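Local coordinates for putative enoyl-CoA hydratase/isomerase (Mycobacterium abscessus, PDB 4MI2), which probably isomerises a ring-epoxidised phenylacetyl-CoA, as the isomerases of phenylacetate degradation do, and has the crotonase fold, at residues Val18-Leu23 against Ala55-Ala60; Asn30-Thr35 against Asn64-Gln69; Met36-Leu41 against Arg90-Pro95; Gln42-Ala47 against Glu98-Ile103; Val105-Ala110 against Gly125-Ile130. One frame throughout, in Å; residues are numbered along the deposited sequence. Where two conformers were deposited one is given.

Contacts 1 and 5 lie nearest the middle of the chain and belong to the same sheet, where strands 55-60 and 107-111 are neighbours; backbone hydrogen bonds carry both, although contact 5 adds a buried carboxylate. Contacts 3 and 4 are successive levels of one helix pair, 34-49 with 87-102. Contact 4 is buried and apolar, whereas contact 3 is more open and mixes aliphatic, aromatic and polar groups; each has a water between carbonyls. Contact 2 joins two loops about 15 Å from the chain centre and relies on an asparagine amide and one backbone bond. It meets contact 3 through Q69, which receives hydrogen bonds from Y93 and K37.

Contact 1: residues Val18-Leu23 against Ala55-Ala60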
# COMPACT_ATOMS: atom_id res chain seq x y z
N VAL B 18 14.02 28.58 0.80
CA VAL B 18 14.10 27.40 -0.04
C VAL B 18 15.57 27.01 -0.13
O VAL B 18 16.38 27.80 -0.59
CB VAL B 18 13.59 27.68 -1.46
CG1 VAL B 18 13.78 26.46 -2.35
CG2 VAL B 18 12.13 28.10 -1.43
N ALA B 19 15.91 25.79 0.30
CA ALA B 19 17.25 25.26 0.09
C ALA B 19 17.28 24.53 -1.24
O ALA B 19 16.51 23.60 -1.46
CB ALA B 19 17.66 24.34 1.22
N ALA B 20 18.17 24.98 -2.12
CA ALA B 20 18.35 24.36 -3.43
C ALA B 20 19.57 23.45 -3.38
O ALA B 20 20.66 23.90 -3.03
CB ALA B 20 18.51 25.43 -4.50
N ILE B 21 19.37 22.17 -3.70
CA ILE B 21 20.46 21.21 -3.83
C ILE B 21 20.50 20.76 -5.29
O ILE B 21 19.55 20.16 -5.79
CB ILE B 21 20.25 19.99 -2.91
CG1 ILE B 21 20.10 20.43 -1.45
CG2 ILE B 21 21.41 18.99 -3.05
CD1 ILE B 21 19.83 19.30 -0.48
N VAL B 22 21.59 21.08 -5.99
CA VAL B 22 21.71 20.73 -7.41
C VAL B 22 22.88 19.79 -7.65
O VAL B 22 24.03 20.12 -7.33
CB VAL B 22 21.86 21.97 -8.31
CG1 VAL B 22 21.76 21.58 -9.79
CG2 VAL B 22 20.81 23.03 -7.95
N LEU B 23 22.58 18.63 -8.22
CA LEU B 23 23.61 17.72 -8.71
C LEU B 23 24.21 18.36 -9.96
O LEU B 23 23.48 18.70 -10.89
CB LEU B 23 23.01 16.34 -9.05
CG LEU B 23 22.16 15.69 -7.96
CD1 LEU B 23 21.71 14.30 -8.39
CD2 LEU B 23 22.90 15.62 -6.64
N ALA B 55 11.61 24.82 3.00
CA ALA B 55 11.39 23.79 1.98
C ALA B 55 12.71 23.51 1.27
O ALA B 55 13.62 24.34 1.29
CB ALA B 55 10.33 24.22 0.97
N VAL B 56 12.78 22.35 0.64
CA VAL B 56 13.97 21.91 -0.07
C VAL B 56 13.58 21.52 -1.50
O VAL B 56 12.53 20.91 -1.72
CB VAL B 56 14.62 20.71 0.62
CG1 VAL B 56 15.82 20.19 -0.16
CG2 VAL B 56 15.04 21.08 2.03
N VAL B 57 14.42 21.91 -2.45
CA VAL B 57 14.25 21.47 -3.82
C VAL B 57 15.54 20.82 -4.30
O VAL B 57 16.64 21.38 -4.20
CB VAL B 57 13.73 22.58 -4.77
CG1 VAL B 57 14.57 23.85 -4.67
CG2 VAL B 57 13.66 22.09 -6.21
N MET B 58 15.39 19.60 -4.80
CA MET B 58 16.48 18.80 -5.31
C MET B 58 16.35 18.77 -6.84
O MET B 58 15.27 18.47 -7.36
CB MET B 58 16.37 17.40 -4.69
CG MET B 58 17.68 16.65 -4.45
SD MET B 58 17.60 15.55 -3.01
CE MET B 58 16.09 14.62 -3.32
N SER B 59 17.42 19.12 -7.54
CA SER B 59 17.44 19.10 -9.00
C SER B 59 18.81 18.68 -9.53
O SER B 59 19.71 18.39 -8.74
CB SER B 59 17.04 20.48 -9.56
OG SER B 59 17.94 21.48 -9.14
N ALA B 60 18.95 18.65 -10.85
CA ALA B 60 20.19 18.17 -11.48
C ALA B 60 20.46 18.83 -12.84
O ALA B 60 19.54 19.02 -13.64
CB ALA B 60 20.13 16.66 -11.63
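V18-L23 and A55-A60 are adjacent parallel strands in the main sheet of the crotonase fold, the two strands of a beta-alpha-beta unit whose crossover carries helix 34-49. Five backbone hydrogen bonds, each 2.9 Å from N to O, zip them together: A19 N to A55 O, V57 N to A19 O, I21 N to V57 O, S59 N to I21 O and L23 N to S59 O. The middle one is the straightest, with 176° at the hydrogen of I21. Alpha-carbon hydrogens of V18, A20 and V22 on one strand and of V56 and M58 on the other lean on the same carbonyl oxygens, a regular parallel ladder that A60 CA extends by meeting L23 O.

V18, A20 and V22 share one face of the sheet with A55, V57 and S59. Here V57 CG1 sits between its own backbone N and carbonyl carbon (chi1 51°), a rotation that brings it to 3.6 Å from V18 CG1. Farther along, the hydroxyl oxygen S59 OG lies 3.5 Å from the methyl V22 CG2. The other face is apolar: I21 extends CD1 to 4.1 Å from V56 CG1, and the CB atoms of L23 and A60 are 3.9 Å apart. M58 touches I21 with its CG, then bends and carries its sulfur away.

Helix 34-49 covers this second face, placing A47 on A19, L44 and L40 on I21, and M36 on L23, while helix 195-207 packs on V57 from the other. Strand 9-13 flanks 18-23, and V56 continues the sheet by bonding to the backbone of P106 and V108.

Contact 2: residues Asn30-Thr35 against Asn64-Gln69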
# COMPACT_ATOMS: atom_id res chain seq x y z
N ASN B 30 25.60 12.97 -13.79
CA ASN B 30 25.53 13.06 -12.33
C ASN B 30 25.78 11.74 -11.59
O ASN B 30 25.26 11.51 -10.48
CB ASN B 30 24.21 13.73 -11.91
CG ASN B 30 24.07 15.12 -12.49
OD1 ASN B 30 24.96 15.97 -12.33
ND2 ASN B 30 22.96 15.37 -13.18
N ALA B 31 26.60 10.89 -12.21
CA ALA B 31 27.03 9.64 -11.58
C ALA B 31 27.72 9.98 -10.27
O ALA B 31 28.51 10.91 -10.21
CB ALA B 31 27.98 8.87 -12.49
N LEU B 32 27.41 9.22 -9.22
CA LEU B 32 27.84 9.56 -7.87
C LEU B 32 29.21 8.96 -7.55
O LEU B 32 29.32 7.77 -7.27
CB LEU B 32 26.80 9.10 -6.85
CG LEU B 32 25.38 9.62 -7.10
CD1 LEU B 32 24.42 8.97 -6.14
CD2 LEU B 32 25.32 11.14 -6.99
N ASP B 33 30.25 9.79 -7.60
CA ASP B 33 31.58 9.39 -7.13
C ASP B 33 31.79 9.92 -5.70
O ASP B 33 30.88 10.53 -5.13
CB ASP B 33 32.67 9.88 -8.10
CG ASP B 33 32.77 11.41 -8.19
OD1 ASP B 33 31.97 12.13 -7.57
OD2 ASP B 33 33.69 11.88 -8.89
N ARG B 34 32.95 9.66 -5.10
CA ARG B 34 33.15 9.98 -3.68
C ARG B 34 32.93 11.47 -3.37
O ARG B 34 32.29 11.80 -2.38
CB ARG B 34 34.56 9.54 -3.22
CG ARG B 34 34.65 8.05 -2.93
CD ARG B 34 35.99 7.68 -2.32
NE ARG B 34 37.04 7.86 -3.32
CZ ARG B 34 37.39 6.95 -4.23
NH1 ARG B 34 38.36 7.23 -5.10
NH2 ARG B 34 36.77 5.77 -4.30
N THR B 35 33.47 12.34 -4.21
CA THR B 35 33.31 13.79 -4.07
C THR B 35 31.84 14.19 -4.10
O THR B 35 31.39 14.96 -3.26
CB THR B 35 34.03 14.54 -5.21
OG1 THR B 35 35.41 14.20 -5.19
CG2 THR B 35 33.88 16.05 -5.07
N ASN B 64 20.29 14.25 -17.58
CA ASN B 64 19.92 13.12 -16.72
C ASN B 64 20.04 13.42 -15.23
O ASN B 64 21.07 13.91 -14.77
CB ASN B 64 20.76 11.90 -17.08
CG ASN B 64 20.53 11.46 -18.53
OD1 ASN B 64 19.39 11.31 -18.97
ND2 ASN B 64 21.61 11.24 -19.26
N PHE B 65 18.98 13.12 -14.48
CA PHE B 65 18.95 13.40 -13.05
C PHE B 65 20.14 12.75 -12.34
O PHE B 65 20.95 13.44 -11.71
CB PHE B 65 17.62 12.91 -12.43
CG PHE B 65 17.54 13.10 -10.93
CD1 PHE B 65 17.24 14.34 -10.39
CD2 PHE B 65 17.77 12.04 -10.07
CE1 PHE B 65 17.18 14.52 -9.02
CE2 PHE B 65 17.71 12.21 -8.71
CZ PHE B 65 17.41 13.45 -8.18
N CYS B 66 20.23 11.43 -12.44
CA CYS B 66 21.29 10.68 -11.76
C CYS B 66 21.29 9.21 -12.18
O CYS B 66 20.32 8.49 -11.94
CB CYS B 66 21.11 10.77 -10.24
SG CYS B 66 22.42 9.98 -9.29
N VAL B 67 22.39 8.77 -12.78
CA VAL B 67 22.52 7.39 -13.21
C VAL B 67 23.03 6.46 -12.11
O VAL B 67 23.25 5.28 -12.36
CB VAL B 67 23.40 7.21 -14.48
CG1 VAL B 67 22.78 7.95 -15.65
CG2 VAL B 67 24.85 7.62 -14.24
N GLY B 68 23.20 6.98 -10.89
CA GLY B 68 23.62 6.15 -9.76
C GLY B 68 25.12 6.12 -9.58
O GLY B 68 25.83 7.04 -9.99
N GLN B 69 25.62 5.05 -8.95
CA GLN B 69 27.04 4.91 -8.62
C GLN B 69 27.96 5.18 -9.81
O GLN B 69 27.68 4.75 -10.93
CB GLN B 69 27.30 3.48 -8.09
CG GLN B 69 28.77 3.10 -7.93
CD GLN B 69 29.50 3.97 -6.93
OE1 GLN B 69 28.97 4.32 -5.87
NE2 GLN B 69 30.75 4.31 -7.26
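The side-chain amide of N30 reaches across to the backbone of the facing loop: ND2 donates to N64 O at 2.9 Å, almost end-on to that carbonyl, the acceptor lying 19° out of the plane of the N30 amide, and more weakly to F65 O at 3.2 Å. With CG beside its backbone N (chi1 -59°), N30 also lays CB against F65 O. Two residues on, L32 N donates to G68 O over 2.8 Å, the donor standing 33° off the carbonyl plane, and the same oxygen meets A31 CA. Beside this backbone link, C66 SG nestles against the branch point of L32, 3.7 Å from CG, with both leucine methyls close by. V67 CG2 packs on A31 CB at 3.8 Å.

A second shell fixes these groups. G68 N donates to C66 SG at 3.5 Å, which would help to hold the sulfur against L32. N30 OD1 receives R25 N, and ND2 has a further acceptor in A61 O, so the amide is gripped from both ends. N64 OD1 accepts from A114 N, while Q69 OE1 takes hydrogen bonds from Y93 OH and K37 NZ. D33 is the N-cap of helix 34-49, its OD1 receiving M36 N.

In the crotonase family the loop after strand 55-60 supplies one backbone N-H of the oxyanion hole that holds the thioester carbonyl; the position of 64-69, ahead of helix 71-80, is consistent with that role.

Contact 3: residues Met36-Leu41 against Arg90-Pro95; sequences MKTELL and REHYNP
K37 of helix 34-49 lies against H92 and Y93 of helix 87-102 and carries most of this contact. Its chi1 of -72° and an extended chi2 put CD 3.6 Å from H92 CB and over one face of the Y93 ring, a CH-pi contact 4.0 Å from the ring centroid and offset toward the rim; the bend at chi3 then directs CE and NZ. The lysine crosses H92 at about a right angle. Besides Q69, its ammonium has T88 OG1 as a partner, which is also bonded to H92 ND1, so the polar ends form one small network. The nearby positive charge would probably disfavour protonation of H92. Between the backbones a water donates to H92 O at 3.1 Å and, weakly, to K37 O at 2.8 Å, lying in the plane of the imidazole at its edge.

T38 adds a loose oblique approach, its OG1 4.2 Å from H92 CD2 while bonded to R34 O. One turn beyond K37, L41 points CD1 at the kinked stretch of the partner helix: it lies 3.5 Å from P95 O and 3.8 Å from P95 CB, and CD2 completes the grip on the same CB.

The segments diverge by 38°, with 9.4 Å between their axes. Behind them M36 and L40 pack on L23 and I21 of strand 18-23, L40 also touches L122 of helix 118-124, and R90 bonds to S238 of the second subunit.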
# COMPACT_ATOMS: atom_id res chain seq x y z
N MET B 36 31.12 13.66 -5.07
CA MET B 36 29.71 13.91 -5.22
C MET B 36 28.90 13.45 -3.99
O MET B 36 27.99 14.15 -3.54
CB MET B 36 29.22 13.18 -6.45
CG MET B 36 27.87 13.63 -6.94
SD MET B 36 28.04 14.80 -8.29
CE MET B 36 26.34 14.80 -8.83
N LYS B 37 29.22 12.27 -3.49
CA LYS B 37 28.52 11.68 -2.34
C LYS B 37 28.77 12.45 -1.04
O LYS B 37 27.85 12.70 -0.27
CB LYS B 37 28.92 10.21 -2.17
CG LYS B 37 28.32 9.32 -3.25
CD LYS B 37 28.72 7.86 -3.13
CE LYS B 37 30.08 7.57 -3.73
NZ LYS B 37 30.21 6.12 -4.07
N THR B 38 30.03 12.81 -0.82
CA THR B 38 30.42 13.60 0.34
C THR B 38 29.76 14.99 0.33
O THR B 38 29.28 15.45 1.36
CB THR B 38 31.96 13.73 0.41
OG1 THR B 38 32.52 12.44 0.67
CG2 THR B 38 32.39 14.68 1.51
N GLU B 39 29.73 15.64 -0.83
CA GLU B 39 29.16 16.98 -0.94
C GLU B 39 27.63 16.93 -0.84
O GLU B 39 27.01 17.84 -0.28
CB GLU B 39 29.63 17.67 -2.22
CG GLU B 39 31.11 18.05 -2.23
CD GLU B 39 31.53 18.85 -3.47
OE1 GLU B 39 30.67 19.16 -4.33
OE2 GLU B 39 32.73 19.17 -3.60
N LEU B 40 27.03 15.87 -1.37
CA LEU B 40 25.58 15.68 -1.26
C LEU B 40 25.16 15.53 0.21
O LEU B 40 24.19 16.16 0.63
CB LEU B 40 25.12 14.47 -2.08
CG LEU B 40 23.61 14.17 -2.08
CD1 LEU B 40 22.81 15.40 -2.48
CD2 LEU B 40 23.29 13.00 -3.00
N LEU B 41 25.91 14.72 0.97
CA LEU B 41 25.68 14.56 2.40
C LEU B 41 25.74 15.89 3.16
O LEU B 41 24.85 16.20 3.95
CB LEU B 41 26.67 13.57 3.02
CG LEU B 41 26.60 13.37 4.54
CD1 LEU B 41 25.24 12.82 4.94
CD2 LEU B 41 27.71 12.44 5.03
N ARG B 90 27.56 1.69 3.02
CA ARG B 90 27.56 1.97 4.44
C ARG B 90 28.21 3.33 4.76
O ARG B 90 27.73 4.08 5.60
CB ARG B 90 28.30 0.83 5.17
CG ARG B 90 27.63 0.35 6.44
CD ARG B 90 28.43 -0.77 7.07
NE ARG B 90 28.11 -2.09 6.52
CZ ARG B 90 27.06 -2.82 6.88
NH1 ARG B 90 26.89 -4.03 6.34
NH2 ARG B 90 26.18 -2.37 7.77
N GLU B 91 29.30 3.64 4.06
CA GLU B 91 30.07 4.86 4.29
C GLU B 91 29.42 6.12 3.68
O GLU B 91 29.53 7.19 4.24
CB GLU B 91 31.49 4.67 3.72
CG GLU B 91 32.42 5.87 3.84
CD GLU B 91 33.81 5.63 3.24
OE1 GLU B 91 34.13 4.50 2.80
OE2 GLU B 91 34.61 6.60 3.22
N HIS B 92 28.77 6.00 2.52
CA HIS B 92 28.28 7.17 1.79
C HIS B 92 26.77 7.22 1.58
O HIS B 92 26.13 8.22 1.89
CB HIS B 92 28.95 7.25 0.42
CG HIS B 92 30.42 7.45 0.49
ND1 HIS B 92 31.32 6.50 0.07
CD2 HIS B 92 31.16 8.48 0.98
CE1 HIS B 92 32.55 6.94 0.27
NE2 HIS B 92 32.48 8.14 0.82
N TYR B 93 26.21 6.15 1.02
CA TYR B 93 24.80 6.14 0.66
C TYR B 93 23.88 6.14 1.87
O TYR B 93 22.93 6.92 1.93
CB TYR B 93 24.49 4.95 -0.26
CG TYR B 93 25.06 5.13 -1.65
CD1 TYR B 93 26.18 4.43 -2.07
CD2 TYR B 93 24.48 6.03 -2.53
CE1 TYR B 93 26.70 4.60 -3.34
CE2 TYR B 93 24.98 6.21 -3.80
CZ TYR B 93 26.09 5.50 -4.20
OH TYR B 93 26.60 5.69 -5.46
N ASN B 94 24.18 5.30 2.85
CA ASN B 94 23.37 5.24 4.06
C ASN B 94 23.27 6.61 4.77
O ASN B 94 22.16 7.06 5.03
CB ASN B 94 23.80 4.08 4.96
CG ASN B 94 23.38 2.71 4.40
OD1 ASN B 94 22.76 2.63 3.35
ND2 ASN B 94 23.69 1.63 5.13
N PRO B 95 24.40 7.29 5.05
CA PRO B 95 24.26 8.63 5.65
C PRO B 95 23.44 9.63 4.80
O PRO B 95 22.68 10.43 5.36
CB PRO B 95 25.71 9.12 5.79
CG PRO B 95 26.54 7.87 5.82
CD PRO B 95 25.80 6.83 5.01
O HOH W 1 28.09 10.66 1.65

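Contact 4: residues Gln42-Ala47 against Glu98-Ile103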
# COMPACT_ATOMS: atom_id res chain seq x y z
N GLN B 42 26.80 16.67 2.92
CA GLN B 42 26.96 17.98 3.55
C GLN B 42 25.81 18.95 3.20
O GLN B 42 25.34 19.70 4.06
CB GLN B 42 28.31 18.59 3.16
N ALA B 43 25.37 18.93 1.95
CA ALA B 43 24.25 19.77 1.53
C ALA B 43 22.94 19.37 2.24
O ALA B 43 22.21 20.24 2.74
CB ALA B 43 24.06 19.74 0.02
N LEU B 44 22.66 18.07 2.31
CA LEU B 44 21.46 17.58 3.01
C LEU B 44 21.52 17.86 4.53
O LEU B 44 20.52 18.25 5.13
CB LEU B 44 21.25 16.08 2.77
CG LEU B 44 20.91 15.68 1.33
CD1 LEU B 44 21.17 14.20 1.10
CD2 LEU B 44 19.47 16.03 0.98
N LEU B 45 22.68 17.66 5.13
CA LEU B 45 22.84 18.00 6.55
C LEU B 45 22.65 19.51 6.80
O LEU B 45 21.99 19.91 7.75
CB LEU B 45 24.19 17.51 7.09
CG LEU B 45 24.34 15.99 7.20
CD1 LEU B 45 25.75 15.62 7.63
CD2 LEU B 45 23.32 15.40 8.16
N ALA B 46 23.21 20.35 5.93
CA ALA B 46 23.06 21.80 6.06
C ALA B 46 21.58 22.15 6.00
O ALA B 46 21.06 22.83 6.88
CB ALA B 46 23.83 22.52 4.98
N ALA B 47 20.89 21.65 4.97
CA ALA B 47 19.45 21.89 4.80
C ALA B 47 18.62 21.46 6.02
O ALA B 47 17.67 22.15 6.40
CB ALA B 47 18.95 21.17 3.56
N GLU B 98 19.68 8.81 5.29
CA GLU B 98 19.28 9.24 6.63
C GLU B 98 19.20 10.76 6.71
O GLU B 98 18.26 11.29 7.30
CB GLU B 98 20.22 8.68 7.71
CG GLU B 98 20.33 7.17 7.65
CD GLU B 98 20.60 6.51 8.98
OE1 GLU B 98 21.75 6.10 9.22
OE2 GLU B 98 19.64 6.35 9.79
N ALA B 99 20.16 11.45 6.10
CA ALA B 99 20.18 12.90 6.12
C ALA B 99 18.98 13.47 5.37
O ALA B 99 18.37 14.44 5.80
CB ALA B 99 21.48 13.42 5.53
N LEU B 100 18.64 12.86 4.24
CA LEU B 100 17.44 13.23 3.50
C LEU B 100 16.21 12.98 4.37
O LEU B 100 15.37 13.86 4.55
CB LEU B 100 17.38 12.45 2.18
CG LEU B 100 16.19 12.64 1.24
CD1 LEU B 100 15.88 14.11 0.95
CD2 LEU B 100 16.43 11.89 -0.06
N ASP B 101 16.13 11.80 4.97
CA ASP B 101 15.00 11.46 5.83
C ASP B 101 14.85 12.42 7.01
O ASP B 101 13.73 12.76 7.39
CB ASP B 101 15.13 10.01 6.32
CG ASP B 101 14.03 9.63 7.30
OD1 ASP B 101 12.89 9.39 6.85
OD2 ASP B 101 14.33 9.60 8.52
N ALA B 102 15.97 12.89 7.56
CA ALA B 102 15.97 13.79 8.73
C ALA B 102 15.46 15.21 8.45
O ALA B 102 15.17 15.95 9.38
CB ALA B 102 17.36 13.86 9.35
N ILE B 103 15.33 15.59 7.18
CA ILE B 103 14.78 16.90 6.84
C ILE B 103 13.31 16.95 7.25
O ILE B 103 12.50 16.15 6.77
CB ILE B 103 14.94 17.23 5.33
CG1 ILE B 103 16.42 17.19 4.95
CG2 ILE B 103 14.35 18.60 5.00
CD1 ILE B 103 16.71 17.55 3.50
O HOH W 2 19.48 16.56 7.07
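L44 and A99 meet through their CB atoms, 3.8 Å apart, where helices 34-49 and 87-102 run side by side, inclined by 21° with axes 8.6 Å apart. The small alanine permits this closeness, and L44 reaches past it. With CG placed beside its backbone N (chi1 -66°), CD1 takes the extended position, and CD2, the other branch, touches both I103 CD1, at 4.0 Å, and L100 CD1, at 4.1 Å. The three side chains arrive differently. I103 extends its longer branch through a trans chi2 of -178°, meeting L44 at about a right angle and carrying CD1 on to A47 CB, at 4.3 Å. L100 has CG anti to its backbone N and approaches L44 obliquely, with only CD1 touching it.

L45 takes nearly the same rotamer as L44 but starts from a CB that points away from the other helix; its CD2 nevertheless swings back to 3.8 Å from A99 CB. The methyl of A99 is therefore clasped by two leucines.

Every direct contact between these two segments is thus a dispersion contact between aliphatic groups. Polar bridging falls to one water, which donates both hydrogens, to L44 O at 2.8 Å and to A99 O at 2.7 Å. These two carbonyls, each already within a helix, gain a shared donor, so the water joins the backbones where their side chains supply no polar group.

Contact 5: residues Val105-Ala110 against Gly125-Ile130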
# COMPACT_ATOMS: atom_id res chain seq x y z
N VAL B 105 11.12 19.56 6.91
CA VAL B 105 10.28 20.38 6.04
C VAL B 105 10.04 19.66 4.72
O VAL B 105 10.63 18.60 4.48
CB VAL B 105 10.88 21.80 5.84
CG1 VAL B 105 11.27 22.38 7.20
CG2 VAL B 105 12.07 21.79 4.90
N PRO B 106 9.15 20.19 3.86
CA PRO B 106 8.84 19.50 2.62
C PRO B 106 10.01 19.47 1.64
O PRO B 106 10.72 20.45 1.51
CB PRO B 106 7.67 20.32 2.04
CG PRO B 106 7.04 20.96 3.24
CD PRO B 106 8.20 21.30 4.12
N VAL B 107 10.19 18.34 0.96
CA VAL B 107 11.28 18.15 -0.00
C VAL B 107 10.66 17.83 -1.35
O VAL B 107 9.87 16.90 -1.45
CB VAL B 107 12.21 16.99 0.40
CG1 VAL B 107 13.32 16.80 -0.63
CG2 VAL B 107 12.80 17.23 1.77
N VAL B 108 11.03 18.62 -2.36
CA VAL B 108 10.53 18.47 -3.72
C VAL B 108 11.72 18.08 -4.58
O VAL B 108 12.83 18.56 -4.35
CB VAL B 108 9.97 19.81 -4.24
CG1 VAL B 108 9.30 19.63 -5.60
CG2 VAL B 108 9.00 20.41 -3.23
N VAL B 109 11.49 17.22 -5.58
CA VAL B 109 12.54 16.84 -6.51
C VAL B 109 12.07 16.96 -7.96
O VAL B 109 10.93 16.63 -8.29
CB VAL B 109 13.10 15.43 -6.20
CG1 VAL B 109 12.05 14.36 -6.40
CG2 VAL B 109 14.35 15.13 -7.02
N ALA B 110 12.96 17.51 -8.80
CA ALA B 110 12.72 17.67 -10.23
C ALA B 110 13.54 16.62 -10.95
O ALA B 110 14.76 16.57 -10.79
CB ALA B 110 13.15 19.06 -10.68
N GLY B 125 13.14 9.38 -1.93
CA GLY B 125 13.19 9.94 -0.57
C GLY B 125 12.56 11.33 -0.44
O GLY B 125 12.34 11.81 0.67
N ALA B 126 12.29 11.99 -1.57
CA ALA B 126 11.62 13.30 -1.54
C ALA B 126 10.14 13.12 -1.25
O ALA B 126 9.62 12.01 -1.37
CB ALA B 126 11.83 14.04 -2.85
N ASP B 127 9.47 14.20 -0.87
CA ASP B 127 8.02 14.18 -0.64
C ASP B 127 7.20 14.35 -1.93
O ASP B 127 6.17 13.70 -2.11
CB ASP B 127 7.62 15.26 0.36
CG ASP B 127 8.33 15.10 1.69
OD1 ASP B 127 8.22 14.00 2.25
OD2 ASP B 127 9.01 16.06 2.15
N ILE B 128 7.66 15.24 -2.81
CA ILE B 128 6.94 15.59 -4.04
C ILE B 128 7.92 15.44 -5.19
O ILE B 128 9.04 15.93 -5.13
CB ILE B 128 6.41 17.06 -4.02
CG1 ILE B 128 5.60 17.35 -2.74
CG2 ILE B 128 5.57 17.37 -5.26
CD1 ILE B 128 4.27 16.64 -2.66
N ARG B 129 7.47 14.76 -6.24
CA ARG B 129 8.32 14.38 -7.37
C ARG B 129 7.70 14.92 -8.65
O ARG B 129 6.58 14.56 -8.99
CB ARG B 129 8.44 12.85 -7.46
CG ARG B 129 9.53 12.23 -6.59
CD ARG B 129 9.37 10.72 -6.46
NE ARG B 129 8.16 10.39 -5.71
CZ ARG B 129 8.05 10.42 -4.39
NH1 ARG B 129 9.09 10.70 -3.62
NH2 ARG B 129 6.89 10.15 -3.83
N ILE B 130 8.44 15.79 -9.33
CA ILE B 130 8.02 16.35 -10.61
C ILE B 130 8.92 15.80 -11.72
O ILE B 130 10.13 15.98 -11.68
CB ILE B 130 8.13 17.89 -10.62
CG1 ILE B 130 7.47 18.51 -9.37
CG2 ILE B 130 7.54 18.44 -11.91
CD1 ILE B 130 5.97 18.34 -9.30
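V107 O is gripped by two consecutive backbone amides, D127 N at 2.8 Å and I128 N at 3.1 Å, at the start of a parallel strand pairing in the central sheet of the crotonase fold. I128 N lies in the carbonyl plane, while D127 N stands 27° out of it. D127 then folds its carboxylate back, CG beside the backbone N, and OD2 accepts V107 N at 2.8 Å on its anti side. This buried oxygen also forms a salt bridge with K218, which would offset its charge.

Beyond this double acceptor the ladder becomes regular. V109 N donates to I128 O and I130 N to V109 O, both over 2.8 Å, the latter nearly straight at 178°. V108 and A110 share a face with I128 and I130, and helix 195-207 covers V108 and A110 through A199. The other face holds V109 and R129, whose guanidinium makes weak bonds to A126 O and to S163 OG of the third subunit.

V109 is packed tightly here: CG1, set between its backbone N and carbonyl carbon, lies 3.6 Å from A126 CB and only 3.3 Å from R129 CG.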